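Local coordinates for aldehyde dehydrogenase (Bartonella henselae, PDB 3I44), which probably catalyses the NAD(P)+-dependent oxidation of aldehydes to the corresponding carboxylic acids, the reaction of the aldehyde dehydrogenase family, at residues 89-94 / 134-139; 113-118 / 122-127; 276-281 / 422-427; 358-363 / 397-402. The protein carries 1 engineered substitution. All coordinates share one frame; numbering follows the deposited sequence.

Contact 1. Residues 89-94 / 134-139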
loop_
_atom_site.group_PDB
_atom_site.type_symbol
_atom_site.label_atom_id
_atom_site.label_comp_id
_atom_site.label_asym_id
_atom_site.label_seq_id
_atom_site.Cartn_x
_atom_site.Cartn_y
_atom_site.Cartn_z
ATOM N N GLY A 89 3.729 7.374 27.677
ATOM C CA GLY A 89 3.092 7.729 28.950
ATOM C C GLY A 89 1.605 8.012 28.770
ATOM O O GLY A 89 0.792 7.634 29.623
ATOM N N PHE A 90 1.230 8.671 27.669
ATOM C CA PHE A 90 -0.198 8.838 27.396
ATOM C C PHE A 90 -0.922 7.515 27.159
ATOM O O PHE A 90 -2.040 7.325 27.616
ATOM C CB PHE A 90 -0.454 9.767 26.212
ATOM C CG PHE A 90 -0.325 11.229 26.557
ATOM C CD1 PHE A 90 -1.283 11.854 27.372
ATOM C CD2 PHE A 90 0.731 11.980 26.059
ATOM C CE1 PHE A 90 -1.172 13.196 27.696
ATOM C CE2 PHE A 90 0.846 13.343 26.373
ATOM C CZ PHE A 90 -0.108 13.951 27.177
ATOM N N VAL A 91 -0.298 6.623 26.415
ATOM C CA VAL A 91 -0.902 5.306 26.138
ATOM C C VAL A 91 -1.040 4.447 27.408
ATOM O O VAL A 91 -2.039 3.764 27.613
ATOM C CB VAL A 91 -0.124 4.586 25.032
ATOM C CG1 VAL A 91 -0.590 3.081 24.875
ATOM C CG2 VAL A 91 -0.315 5.389 23.737
ATOM N N GLU A 92 -0.066 4.542 28.298
ATOM C CA GLU A 92 -0.194 3.856 29.593
ATOM C C GLU A 92 -1.337 4.429 30.414
ATOM O O GLU A 92 -2.078 3.693 31.056
ATOM C CB GLU A 92 1.167 3.806 30.317
ATOM C CG GLU A 92 2.187 2.890 29.502
ATOM C CD GLU A 92 3.459 2.526 30.298
ATOM O OE1 GLU A 92 3.705 3.167 31.371
ATOM O OE2 GLU A 92 4.193 1.590 29.871
ATOM N N LYS A 93 -1.495 5.744 30.372
ATOM C CA LYS A 93 -2.595 6.408 31.057
ATOM C C LYS A 93 -3.958 6.007 30.455
ATOM O O LYS A 93 -4.914 5.708 31.173
ATOM C CB LYS A 93 -2.400 7.926 31.003
ATOM C CG LYS A 93 -3.395 8.740 31.876
ATOM C CD LYS A 93 -3.502 8.097 33.277
ATOM C CE LYS A 93 -3.531 9.076 34.413
ATOM N NZ LYS A 93 -2.963 8.414 35.643
ATOM N N ILE A 94 -4.012 5.922 29.129
ATOM C CA ILE A 94 -5.207 5.486 28.448
ATOM C C ILE A 94 -5.578 4.067 28.911
ATOM O O ILE A 94 -6.720 3.805 29.196
ATOM C CB ILE A 94 -5.015 5.543 26.923
ATOM C CG1 ILE A 94 -5.031 7.011 26.438
ATOM C CG2 ILE A 94 -6.097 4.656 26.196
ATOM C CD1 ILE A 94 -4.560 7.173 24.927
ATOM N N ASN A 134 0.058 -4.922 23.818
ATOM C CA ASN A 134 0.934 -5.423 22.782
ATOM C C ASN A 134 1.614 -4.286 21.971
ATOM O O ASN A 134 2.772 -4.430 21.540
ATOM C CB ASN A 134 0.221 -6.434 21.908
ATOM C CG ASN A 134 0.045 -7.791 22.606
ATOM O OD1 ASN A 134 0.932 -8.277 23.288
ATOM N ND2 ASN A 134 -1.088 -8.409 22.389
ATOM N N PHE A 135 0.918 -3.158 21.808
ATOM C CA PHE A 135 1.532 -1.959 21.220
ATOM C C PHE A 135 2.623 -1.392 22.154
ATOM O O PHE A 135 3.689 -1.030 21.711
ATOM C CB PHE A 135 0.481 -0.869 20.942
ATOM C CG PHE A 135 -0.386 -1.170 19.733
ATOM C CD1 PHE A 135 0.191 -1.376 18.490
ATOM C CD2 PHE A 135 -1.738 -1.279 19.849
ATOM C CE1 PHE A 135 -0.592 -1.634 17.391
ATOM C CE2 PHE A 135 -2.519 -1.565 18.750
ATOM C CZ PHE A 135 -1.955 -1.742 17.529
ATOM N N ILE A 136 2.331 -1.327 23.443
ATOM C CA ILE A 136 3.319 -0.910 24.434
ATOM C C ILE A 136 4.597 -1.737 24.354
ATOM O O ILE A 136 5.682 -1.159 24.240
ATOM C CB ILE A 136 2.732 -0.942 25.852
ATOM C CG1 ILE A 136 1.790 0.251 26.038
ATOM C CG2 ILE A 136 3.849 -0.934 26.916
ATOM C CD1 ILE A 136 0.876 0.105 27.237
ATOM N N LYS A 137 4.474 -3.062 24.409
ATOM C CA LYS A 137 5.618 -3.944 24.260
ATOM C C LYS A 137 6.366 -3.685 22.951
ATOM O O LYS A 137 7.602 -3.549 22.960
ATOM C CB LYS A 137 5.233 -5.421 24.365
ATOM C CG LYS A 137 6.446 -6.369 24.100
ATOM C CD LYS A 137 6.135 -7.832 24.376
ATOM C CE LYS A 137 7.396 -8.707 24.163
ATOM N NZ LYS A 137 6.966 -10.105 23.798
ATOM N N ALA A 138 5.630 -3.627 21.834
ATOM C CA ALA A 138 6.252 -3.363 20.529
ATOM C C ALA A 138 6.983 -2.016 20.532
ATOM O O ALA A 138 8.105 -1.938 20.078
ATOM C CB ALA A 138 5.212 -3.421 19.364
ATOM N N TYR A 139 6.366 -0.977 21.089
ATOM C CA TYR A 139 6.962 0.365 21.055
ATOM C C TYR A 139 8.303 0.400 21.768
ATOM O O TYR A 139 9.212 1.094 21.340
ATOM C CB TYR A 139 6.080 1.376 21.731
ATOM C CG TYR A 139 6.270 2.813 21.310
ATOM C CD1 TYR A 139 6.170 3.202 19.961
ATOM C CD2 TYR A 139 6.441 3.812 22.257
ATOM C CE1 TYR A 139 6.279 4.543 19.589
ATOM C CE2 TYR A 139 6.536 5.154 21.885
ATOM C CZ TYR A 139 6.438 5.513 20.559
ATOM O OH TYR A 139 6.537 6.846 20.192
#
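V91 and I136 meet because each sends its CG1 branch across: in V91 this methyl is trans to the backbone N (chi1 171°), while I136 holds CG1 on the far side of CB from its carbonyl carbon (chi1 -75°) and then runs on extended to CD1. The result is a plain example of helix-helix packing, between helices 84-100 and 117-141 of the aldehyde dehydrogenase fold. The two side chains slide past one another in opposite directions, with V91 CG1 3.9 Å from I136 CG1. The same valine methyl also lies 4.1 Å from I136 CD1, so one methyl of V91 touches both CG1 and CD1 of the isoleucine.

At the next position, E92 contributes its aliphatic stem rather than its charge. Its chain crosses that of I136 at about a right angle, which brings E92 CG within 3.8 Å of I136 CD1. No hydrogen bond joins the segments, and the join is van der Waals packing, with V91 and I136 both buried. I136 also touches L88, and V91 rests against L187 of helix 174-188; F135 faces the same helix through I183 and P184. Toward the outside, the glutamate carboxylate closes the edge of the apolar patch, with E92 OE2 3.9 Å from I136 CG2.

Contact 2. Residues 113-118 / 122-127; sequences MGAPID and NAQTAT
D118 and N122 are joined by one turn of backbone: N122 N donates to D118 O at 2.9 Å, nearly straight at 169° and in the carbonyl plane. N122 also folds its side chain back over that same carbonyl. With CG held between the backbone N and carbonyl carbon (chi1 69°), the amide carbon CG of N122 comes to 3.3 Å from D118 O. Its ND2 approaches D118 O to 3.2 Å, but at an angle too poor for a hydrogen bond, so the main-chain donor does the holding. The D118 carboxylate turns away from this meeting and takes its bond from G339 N through OD2.

Q124 carries the other half of the contact. Its CG lies 4.0 Å from A115 CB, and a bend at chi2 (-85°) brings the amide beside the methionine, leaving Q124 NE2 4.0 Å from M113 CE. That contact is van der Waals; the polar demand of NE2 is met by N172 O, with a weak second bond to N298 OD1.

The piece as a whole is the connection between helices 102-113 and 117-141. G114 leaves the first helix with positive phi and P116 stands at the N-cap of the second. The side chain of M113 is about 5 Å from the bound sodium ion, whose site includes its neighbour E112. Beyond the turn, the second helix packs back on the first, T125 resting on M105, A106 and I109.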
loop_
_atom_site.group_PDB
_atom_site.type_symbol
_atom_site.label_atom_id
_atom_site.label_comp_id
_atom_site.label_asym_id
_atom_site.label_seq_id
_atom_site.Cartn_x
_atom_site.Cartn_y
_atom_site.Cartn_z
ATOM N N MET A 113 -24.621 -3.409 20.262
ATOM C CA MET A 113 -24.472 -4.398 19.194
ATOM C C MET A 113 -24.849 -5.833 19.547
ATOM O O MET A 113 -24.799 -6.719 18.700
ATOM C CB MET A 113 -23.091 -4.285 18.501
ATOM C CG MET A 113 -21.871 -4.358 19.386
ATOM S SD MET A 113 -21.639 -6.037 19.971
ATOM C CE MET A 113 -21.475 -6.968 18.423
ATOM N N GLY A 114 -25.233 -6.068 20.799
ATOM C CA GLY A 114 -25.874 -7.316 21.196
ATOM C C GLY A 114 -24.974 -8.373 21.803
ATOM O O GLY A 114 -25.461 -9.485 22.087
ATOM N N ALA A 115 -23.679 -8.068 21.994
ATOM C CA ALA A 115 -22.769 -9.052 22.577
ATOM C C ALA A 115 -23.244 -9.517 23.955
ATOM O O ALA A 115 -23.438 -8.693 24.838
ATOM C CB ALA A 115 -21.332 -8.504 22.660
ATOM N N PRO A 116 -23.428 -10.835 24.159
ATOM C CA PRO A 116 -23.755 -11.257 25.522
ATOM C C PRO A 116 -22.725 -10.747 26.536
ATOM O O PRO A 116 -21.536 -10.821 26.278
ATOM C CB PRO A 116 -23.743 -12.776 25.454
ATOM C CG PRO A 116 -24.090 -13.079 23.987
ATOM C CD PRO A 116 -23.425 -11.964 23.211
ATOM N N ILE A 117 -23.207 -10.201 27.639
ATOM C CA ILE A 117 -22.416 -9.418 28.576
ATOM C C ILE A 117 -21.133 -10.087 29.093
ATOM O O ILE A 117 -20.119 -9.404 29.262
ATOM C CB ILE A 117 -23.312 -8.910 29.755
ATOM C CG1 ILE A 117 -22.583 -7.888 30.627
ATOM C CG2 ILE A 117 -23.838 -10.073 30.575
ATOM C CD1 ILE A 117 -22.348 -6.533 29.960
ATOM N N ASP A 118 -21.136 -11.396 29.324
ATOM C CA ASP A 118 -19.895 -12.036 29.777
ATOM C C ASP A 118 -18.811 -11.863 28.717
ATOM O O ASP A 118 -17.699 -11.399 29.025
ATOM C CB ASP A 118 -20.080 -13.528 30.052
ATOM C CG ASP A 118 -20.956 -13.806 31.259
ATOM O OD1 ASP A 118 -21.174 -12.877 32.080
ATOM O OD2 ASP A 118 -21.425 -14.971 31.355
ATOM N N ASN A 122 -15.173 -10.143 28.619
ATOM C CA ASN A 122 -13.958 -10.962 28.530
ATOM C C ASN A 122 -13.343 -11.091 27.121
ATOM O O ASN A 122 -12.251 -11.615 26.982
ATOM C CB ASN A 122 -14.148 -12.347 29.168
ATOM C CG ASN A 122 -15.092 -13.250 28.394
ATOM O OD1 ASN A 122 -15.091 -13.290 27.137
ATOM N ND2 ASN A 122 -15.885 -14.047 29.146
ATOM N N ALA A 123 -14.042 -10.624 26.090
ATOM C CA ALA A 123 -13.525 -10.675 24.735
ATOM C C ALA A 123 -13.661 -9.313 24.071
ATOM O O ALA A 123 -12.663 -8.723 23.717
ATOM C CB ALA A 123 -14.210 -11.762 23.945
ATOM N N GLN A 124 -14.877 -8.771 23.950
ATOM C CA GLN A 124 -15.039 -7.459 23.271
ATOM C C GLN A 124 -14.185 -6.376 23.960
ATOM O O GLN A 124 -13.471 -5.617 23.292
ATOM C CB GLN A 124 -16.511 -7.049 23.187
ATOM C CG GLN A 124 -17.371 -7.927 22.252
ATOM C CD GLN A 124 -17.302 -7.467 20.806
ATOM O OE1 GLN A 124 -16.626 -6.479 20.481
ATOM N NE2 GLN A 124 -17.990 -8.194 19.914
ATOM N N THR A 125 -14.257 -6.292 25.285
ATOM C CA THR A 125 -13.539 -5.254 25.989
ATOM C C THR A 125 -12.074 -5.661 26.261
ATOM O O THR A 125 -11.173 -4.905 25.978
ATOM C CB THR A 125 -14.249 -4.840 27.284
ATOM O OG1 THR A 125 -15.582 -4.388 26.975
ATOM C CG2 THR A 125 -13.458 -3.709 27.978
ATOM N N ALA A 126 -11.851 -6.867 26.736
ATOM C CA ALA A 126 -10.504 -7.346 27.026
ATOM C C ALA A 126 -9.556 -7.366 25.824
ATOM O O ALA A 126 -8.388 -7.134 26.022
ATOM C CB ALA A 126 -10.567 -8.783 27.659
ATOM N N THR A 127 -10.025 -7.644 24.595
ATOM C CA THR A 127 -9.117 -7.591 23.445
ATOM C C THR A 127 -8.543 -6.179 23.241
ATOM O O THR A 127 -7.382 -6.033 22.874
ATOM C CB THR A 127 -9.727 -8.163 22.132
ATOM O OG1 THR A 127 -10.918 -7.432 21.746
ATOM C CG2 THR A 127 -10.044 -9.609 22.350
#

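Contact 3. Residues 276-281 / 422-427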
loop_
_atom_site.group_PDB
_atom_site.type_symbol
_atom_site.label_atom_id
_atom_site.label_comp_id
_atom_site.label_asym_id
_atom_site.label_seq_id
_atom_site.Cartn_x
_atom_site.Cartn_y
_atom_site.Cartn_z
ATOM N N ALA A 276 -11.824 -20.952 5.275
ATOM C CA ALA A 276 -11.916 -22.395 5.239
ATOM C C ALA A 276 -11.268 -22.999 6.507
ATOM O O ALA A 276 -10.239 -22.506 6.986
ATOM C CB ALA A 276 -11.248 -22.902 4.030
ATOM N N ASN A 277 -11.907 -24.043 7.049
ATOM C CA ASN A 277 -11.401 -24.864 8.166
ATOM C C ASN A 277 -11.280 -26.298 7.661
ATOM O O ASN A 277 -12.303 -27.020 7.542
ATOM C CB ASN A 277 -12.355 -24.810 9.360
ATOM C CG ASN A 277 -11.773 -25.464 10.630
ATOM O OD1 ASN A 277 -10.656 -25.976 10.620
ATOM N ND2 ASN A 277 -12.541 -25.421 11.729
ATOM N N ILE A 278 -10.040 -26.691 7.344
ATOM C CA ILE A 278 -9.736 -27.992 6.809
ATOM C C ILE A 278 -9.476 -28.966 7.947
ATOM O O ILE A 278 -8.473 -28.855 8.683
ATOM C CB ILE A 278 -8.529 -27.973 5.877
ATOM C CG1 ILE A 278 -8.772 -27.039 4.695
ATOM C CG2 ILE A 278 -8.205 -29.393 5.412
ATOM C CD1 ILE A 278 -7.476 -26.720 3.840
ATOM N N ILE A 279 -10.392 -29.920 8.092
ATOM C CA ILE A 279 -10.352 -30.891 9.213
ATOM C C ILE A 279 -10.125 -32.288 8.652
ATOM O O ILE A 279 -10.952 -32.838 7.926
ATOM C CB ILE A 279 -11.613 -30.852 10.060
ATOM C CG1 ILE A 279 -11.877 -29.403 10.502
ATOM C CG2 ILE A 279 -11.496 -31.802 11.277
ATOM C CD1 ILE A 279 -13.033 -29.235 11.472
ATOM N N PHE A 280 -8.951 -32.817 8.946
ATOM C CA PHE A 280 -8.582 -34.158 8.542
ATOM C C PHE A 280 -9.094 -35.179 9.544
ATOM O O PHE A 280 -9.377 -34.844 10.692
ATOM C CB PHE A 280 -7.064 -34.278 8.400
ATOM C CG PHE A 280 -6.524 -33.613 7.178
ATOM C CD1 PHE A 280 -6.487 -34.293 5.962
ATOM C CD2 PHE A 280 -6.079 -32.292 7.223
ATOM C CE1 PHE A 280 -5.997 -33.694 4.838
ATOM C CE2 PHE A 280 -5.600 -31.671 6.082
ATOM C CZ PHE A 280 -5.538 -32.373 4.889
ATOM N N ALA A 281 -9.213 -36.432 9.081
ATOM C CA ALA A 281 -9.630 -37.566 9.937
ATOM C C ALA A 281 -8.730 -37.742 11.181
ATOM O O ALA A 281 -9.153 -38.276 12.209
ATOM C CB ALA A 281 -9.693 -38.881 9.106
ATOM N N THR A 422 -7.754 -26.790 -3.123
ATOM C CA THR A 422 -8.500 -26.157 -4.203
ATOM C C THR A 422 -9.757 -25.510 -3.667
ATOM O O THR A 422 -10.021 -24.357 -3.939
ATOM C CB THR A 422 -8.871 -27.192 -5.325
ATOM O OG1 THR A 422 -7.665 -27.723 -5.893
ATOM C CG2 THR A 422 -9.739 -26.532 -6.446
ATOM N N LEU A 423 -10.537 -26.271 -2.915
ATOM C CA LEU A 423 -11.731 -25.731 -2.260
ATOM C C LEU A 423 -11.410 -24.545 -1.331
ATOM O O LEU A 423 -12.072 -23.527 -1.386
ATOM C CB LEU A 423 -12.450 -26.826 -1.468
ATOM C CG LEU A 423 -13.150 -27.900 -2.316
ATOM C CD1 LEU A 423 -13.392 -29.189 -1.535
ATOM C CD2 LEU A 423 -14.464 -27.302 -2.882
ATOM N N ALA A 424 -10.398 -24.686 -0.481
ATOM C CA ALA A 424 -10.033 -23.596 0.444
ATOM C C ALA A 424 -9.664 -22.318 -0.330
ATOM O O ALA A 424 -9.997 -21.199 0.094
ATOM C CB ALA A 424 -8.890 -24.025 1.365
ATOM N N ASN A 425 -8.995 -22.477 -1.470
ATOM C CA ASN A 425 -8.571 -21.329 -2.275
ATOM C C ASN A 425 -9.607 -20.818 -3.275
ATOM O O ASN A 425 -9.340 -19.815 -3.935
ATOM C CB ASN A 425 -7.258 -21.593 -3.039
ATOM C CG ASN A 425 -6.072 -21.657 -2.130
ATOM O OD1 ASN A 425 -6.114 -21.150 -0.995
ATOM N ND2 ASN A 425 -5.001 -22.292 -2.600
ATOM N N ASP A 426 -10.781 -21.446 -3.339
ATOM C CA ASP A 426 -11.842 -21.029 -4.269
ATOM C C ASP A 426 -12.674 -19.880 -3.681
ATOM O O ASP A 426 -13.808 -20.044 -3.240
ATOM C CB ASP A 426 -12.723 -22.212 -4.647
ATOM C CG ASP A 426 -13.811 -21.829 -5.634
ATOM O OD1 ASP A 426 -13.695 -20.748 -6.239
ATOM O OD2 ASP A 426 -14.810 -22.579 -5.773
ATOM N N THR A 427 -12.057 -18.716 -3.647
ATOM C CA THR A 427 -12.636 -17.552 -3.016
ATOM C C THR A 427 -11.767 -16.378 -3.403
ATOM O O THR A 427 -10.589 -16.568 -3.726
ATOM C CB THR A 427 -12.668 -17.670 -1.463
ATOM O OG1 THR A 427 -13.260 -16.476 -0.914
ATOM C CG2 THR A 427 -11.194 -17.928 -0.838
#
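A beta-alpha-beta crossover in the large mixed sheet of the catalytic domain supplies this contact: strand 408-414 runs into helix 417-425 and on to strand 432-436, and the helix passes over strand 276-279, which with strand 308-312 lies between them in the sheet. A276 and A424 mark the point of closest backbone approach, their CA atoms 5.3 Å apart. Such nearness is possible because both residues offer no more than a methyl. A276 CB sits 3.7 Å from A424 CB and is practically as near, at 3.8 Å, to A424 CA, so the strand alanine abuts the helix main chain itself.

Two residues along the strand, I278 points its CB to the same side, whereas N277 between them points the other way. The isoleucine reaches the helix with its terminal methyl: CG1 lies opposite the carbonyl carbon (chi1 -60°) and the chain continues extended (chi2 168°), placing I278 CD1 3.9 Å from A424 CB. The helix methyl is thus met by both strand residues, and I278 continues the apolar layer onto I446 of helix 440-449.

The polar bonds nearby run to other parts of the chain. The carbonyls of L423 and A424, near the end of the helix, are taken by NH1 and NH2 of R308, a positive group that probably suits the partial negative charge there. N425 is likewise bonded to the main chain of Q449 and R451. With no hydrogen bond crossing between the segments, the contact consists of apolar methyl packing, and the two small alanines are consistent with the close approach of helix and strand.

Contact 4. Residues 358-363 / 397-402; sequences IQSGID and MRIFRE
A water-bridged pairing of helices, 348-363 with the short helix 398-401, makes up this part of the catalytic domain. S360 lies at its centre. Its OG is held between the backbone N and carbonyl carbon (chi1 88°), from where it bonds L357 O in its own helix and S360 OG receives a hydrogen bond from a water at 2.7 Å. That water accepts in turn from I399 N at 3.1 Å, so a main-chain N-H in the first turn of the short helix is satisfied through the water that joins the two helices. The N-H of R398 just before it is bonded to E364 OE1.

Around this bridge the contacts are van der Waals, part aliphatic and part polar. S360 OG lies 3.6 Å from R398 CB, and S360 CB meets the guanidinium obliquely, 3.9 Å from R398 NH1. G361, with no side chain in the way, lets I399 come alongside the helix backbone: I399 CD1 is 4.0 Å from G361 CA.

Within its own segment the arginine grips E402 side-on, R398 NE reaching E402 OE2 at 2.9 Å almost straight (177°) and R398 NH2 reaching E402 OE1 at 2.9 Å, both on the syn side, though tilted out of the carboxylate plane, more so at OE2. NH1 has a salt bridge to D356 of the longer helix, so the guanidinium links the two helices electrostatically and its rotation is restrained by both partners.

Beneath the pair runs the sheet: I358 rests on T388 and F390 of strand 388-391 and on V408 of strand 408-414, while I399 reaches F390 and S410 from the short helix.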
loop_
_atom_site.group_PDB
_atom_site.type_symbol
_atom_site.label_atom_id
_atom_site.label_comp_id
_atom_site.label_asym_id
_atom_site.label_seq_id
_atom_site.Cartn_x
_atom_site.Cartn_y
_atom_site.Cartn_z
ATOM N N ILE A 358 -29.677 -17.750 4.129
ATOM C CA ILE A 358 -30.160 -19.061 4.634
ATOM C C ILE A 358 -31.196 -19.672 3.641
ATOM O O ILE A 358 -31.047 -20.811 3.165
ATOM C CB ILE A 358 -30.749 -18.943 6.044
ATOM C CG1 ILE A 358 -29.629 -18.735 7.074
ATOM C CG2 ILE A 358 -31.506 -20.210 6.437
ATOM C CD1 ILE A 358 -30.122 -18.276 8.424
ATOM N N GLN A 359 -32.208 -18.885 3.293
ATOM C CA GLN A 359 -33.198 -19.307 2.295
ATOM C C GLN A 359 -32.523 -19.745 0.981
ATOM O O GLN A 359 -32.883 -20.797 0.421
ATOM C CB GLN A 359 -34.245 -18.206 2.058
ATOM C CG GLN A 359 -35.447 -18.680 1.234
ATOM C CD GLN A 359 -36.208 -19.797 1.931
ATOM O OE1 GLN A 359 -36.682 -19.629 3.051
ATOM N NE2 GLN A 359 -36.299 -20.945 1.288
ATOM N N SER A 360 -31.500 -19.006 0.532
ATOM C CA SER A 360 -30.736 -19.389 -0.673
ATOM C C SER A 360 -30.106 -20.779 -0.561
ATOM O O SER A 360 -30.018 -21.542 -1.572
ATOM C CB SER A 360 -29.645 -18.360 -1.021
ATOM O OG SER A 360 -28.396 -18.603 -0.358
ATOM N N GLY A 361 -29.636 -21.117 0.645
ATOM C CA GLY A 361 -29.015 -22.416 0.870
ATOM C C GLY A 361 -30.048 -23.493 0.659
ATOM O O GLY A 361 -29.794 -24.487 -0.009
ATOM N N ILE A 362 -31.231 -23.286 1.210
ATOM C CA ILE A 362 -32.347 -24.224 0.989
ATOM C C ILE A 362 -32.689 -24.326 -0.516
ATOM O O ILE A 362 -32.687 -25.418 -1.086
ATOM C CB ILE A 362 -33.591 -23.821 1.810
ATOM C CG1 ILE A 362 -33.272 -23.917 3.302
ATOM C CG2 ILE A 362 -34.800 -24.752 1.453
ATOM C CD1 ILE A 362 -34.183 -23.143 4.176
ATOM N N ASP A 363 -32.889 -23.181 -1.157
ATOM C CA ASP A 363 -33.324 -23.149 -2.560
ATOM C C ASP A 363 -32.316 -23.721 -3.514
ATOM O O ASP A 363 -32.691 -24.295 -4.530
ATOM C CB ASP A 363 -33.604 -21.720 -2.991
ATOM C CG ASP A 363 -34.750 -21.123 -2.260
ATOM O OD1 ASP A 363 -35.453 -21.859 -1.554
ATOM O OD2 ASP A 363 -34.933 -19.906 -2.358
ATOM N N MET A 397 -22.687 -22.338 -4.754
ATOM C CA MET A 397 -23.775 -21.844 -3.917
ATOM C C MET A 397 -23.431 -20.537 -3.249
ATOM O O MET A 397 -22.280 -20.288 -2.883
ATOM C CB MET A 397 -24.163 -22.871 -2.870
ATOM C CG MET A 397 -24.653 -24.178 -3.460
ATOM S SD MET A 397 -25.091 -25.330 -2.147
ATOM C CE MET A 397 -25.799 -26.666 -3.150
ATOM N N ARG A 398 -24.433 -19.689 -3.081
ATOM C CA ARG A 398 -24.214 -18.417 -2.445
ATOM C C ARG A 398 -23.598 -18.565 -1.042
ATOM O O ARG A 398 -22.772 -17.734 -0.657
ATOM C CB ARG A 398 -25.507 -17.603 -2.346
ATOM C CG ARG A 398 -26.081 -17.150 -3.718
ATOM C CD ARG A 398 -27.302 -16.228 -3.515
ATOM N NE ARG A 398 -26.935 -15.027 -2.767
ATOM C CZ ARG A 398 -27.776 -14.297 -2.037
ATOM N NH1 ARG A 398 -29.064 -14.615 -1.933
ATOM N NH2 ARG A 398 -27.320 -13.238 -1.390
ATOM N N ILE A 399 -24.032 -19.575 -0.279
ATOM C CA ILE A 399 -23.564 -19.734 1.107
ATOM C C ILE A 399 -22.087 -20.126 1.148
ATOM O O ILE A 399 -21.424 -19.903 2.162
ATOM C CB ILE A 399 -24.429 -20.747 1.964
ATOM C CG1 ILE A 399 -24.587 -22.122 1.284
ATOM C CG2 ILE A 399 -25.787 -20.157 2.266
ATOM C CD1 ILE A 399 -25.322 -23.157 2.154
ATOM N N PHE A 400 -21.582 -20.715 0.059
ATOM C CA PHE A 400 -20.159 -21.007 -0.077
ATOM C C PHE A 400 -19.356 -19.738 -0.391
ATOM O O PHE A 400 -18.243 -19.577 0.092
ATOM C CB PHE A 400 -19.948 -22.045 -1.163
ATOM C CG PHE A 400 -18.521 -22.554 -1.299
ATOM C CD1 PHE A 400 -18.085 -23.640 -0.561
ATOM C CD2 PHE A 400 -17.636 -21.984 -2.216
ATOM C CE1 PHE A 400 -16.814 -24.135 -0.714
ATOM C CE2 PHE A 400 -16.348 -22.476 -2.362
ATOM C CZ PHE A 400 -15.945 -23.572 -1.619
ATOM N N ARG A 401 -19.936 -18.812 -1.165
ATOM C CA ARG A 401 -19.153 -17.697 -1.720
ATOM C C ARG A 401 -19.253 -16.418 -0.944
ATOM O O ARG A 401 -18.290 -15.652 -0.899
ATOM C CB ARG A 401 -19.556 -17.390 -3.156
ATOM C CG ARG A 401 -19.476 -18.550 -4.056
ATOM C CD ARG A 401 -18.815 -18.173 -5.354
ATOM N NE ARG A 401 -18.197 -19.374 -5.878
ATOM C CZ ARG A 401 -16.894 -19.640 -5.932
ATOM N NH1 ARG A 401 -15.953 -18.764 -5.558
ATOM N NH2 ARG A 401 -16.541 -20.808 -6.431
ATOM N N GLU A 402 -20.404 -16.165 -0.352
ATOM C CA GLU A 402 -20.668 -14.857 0.225
ATOM C C GLU A 402 -20.465 -14.892 1.700
ATOM O O GLU A 402 -20.808 -15.880 2.368
ATOM C CB GLU A 402 -22.091 -14.379 -0.091
ATOM C CG GLU A 402 -22.288 -14.003 -1.540
ATOM C CD GLU A 402 -23.740 -13.717 -1.895
ATOM O OE1 GLU A 402 -24.468 -13.067 -1.116
ATOM O OE2 GLU A 402 -24.145 -14.145 -2.981
HETATM O O HOH W 1 -26.816 -20.608 -1.126
#

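Read from the N terminus, the four contacts form two nested pairs in series. Contact 1 joins helix 84-100 to the later part of helix 117-141 and so closes an almost wholly helical loop; contact 2 lies inside it, their centres about 22 Å apart, and closes the short turn leading into helix 117-141, with three residues between its segments. After this loop is shut, contact 3 opens on strand 276-279 and closes on helix 417-425, enclosing contact 4 between helices 348-363 and 398-401. Contacts 3 and 4 touch directly: D426 OD2 forms a salt bridge with R401 NH2 at 2.6 Å. Contacts 1 and 4 lie on opposite sides of the chain's centre.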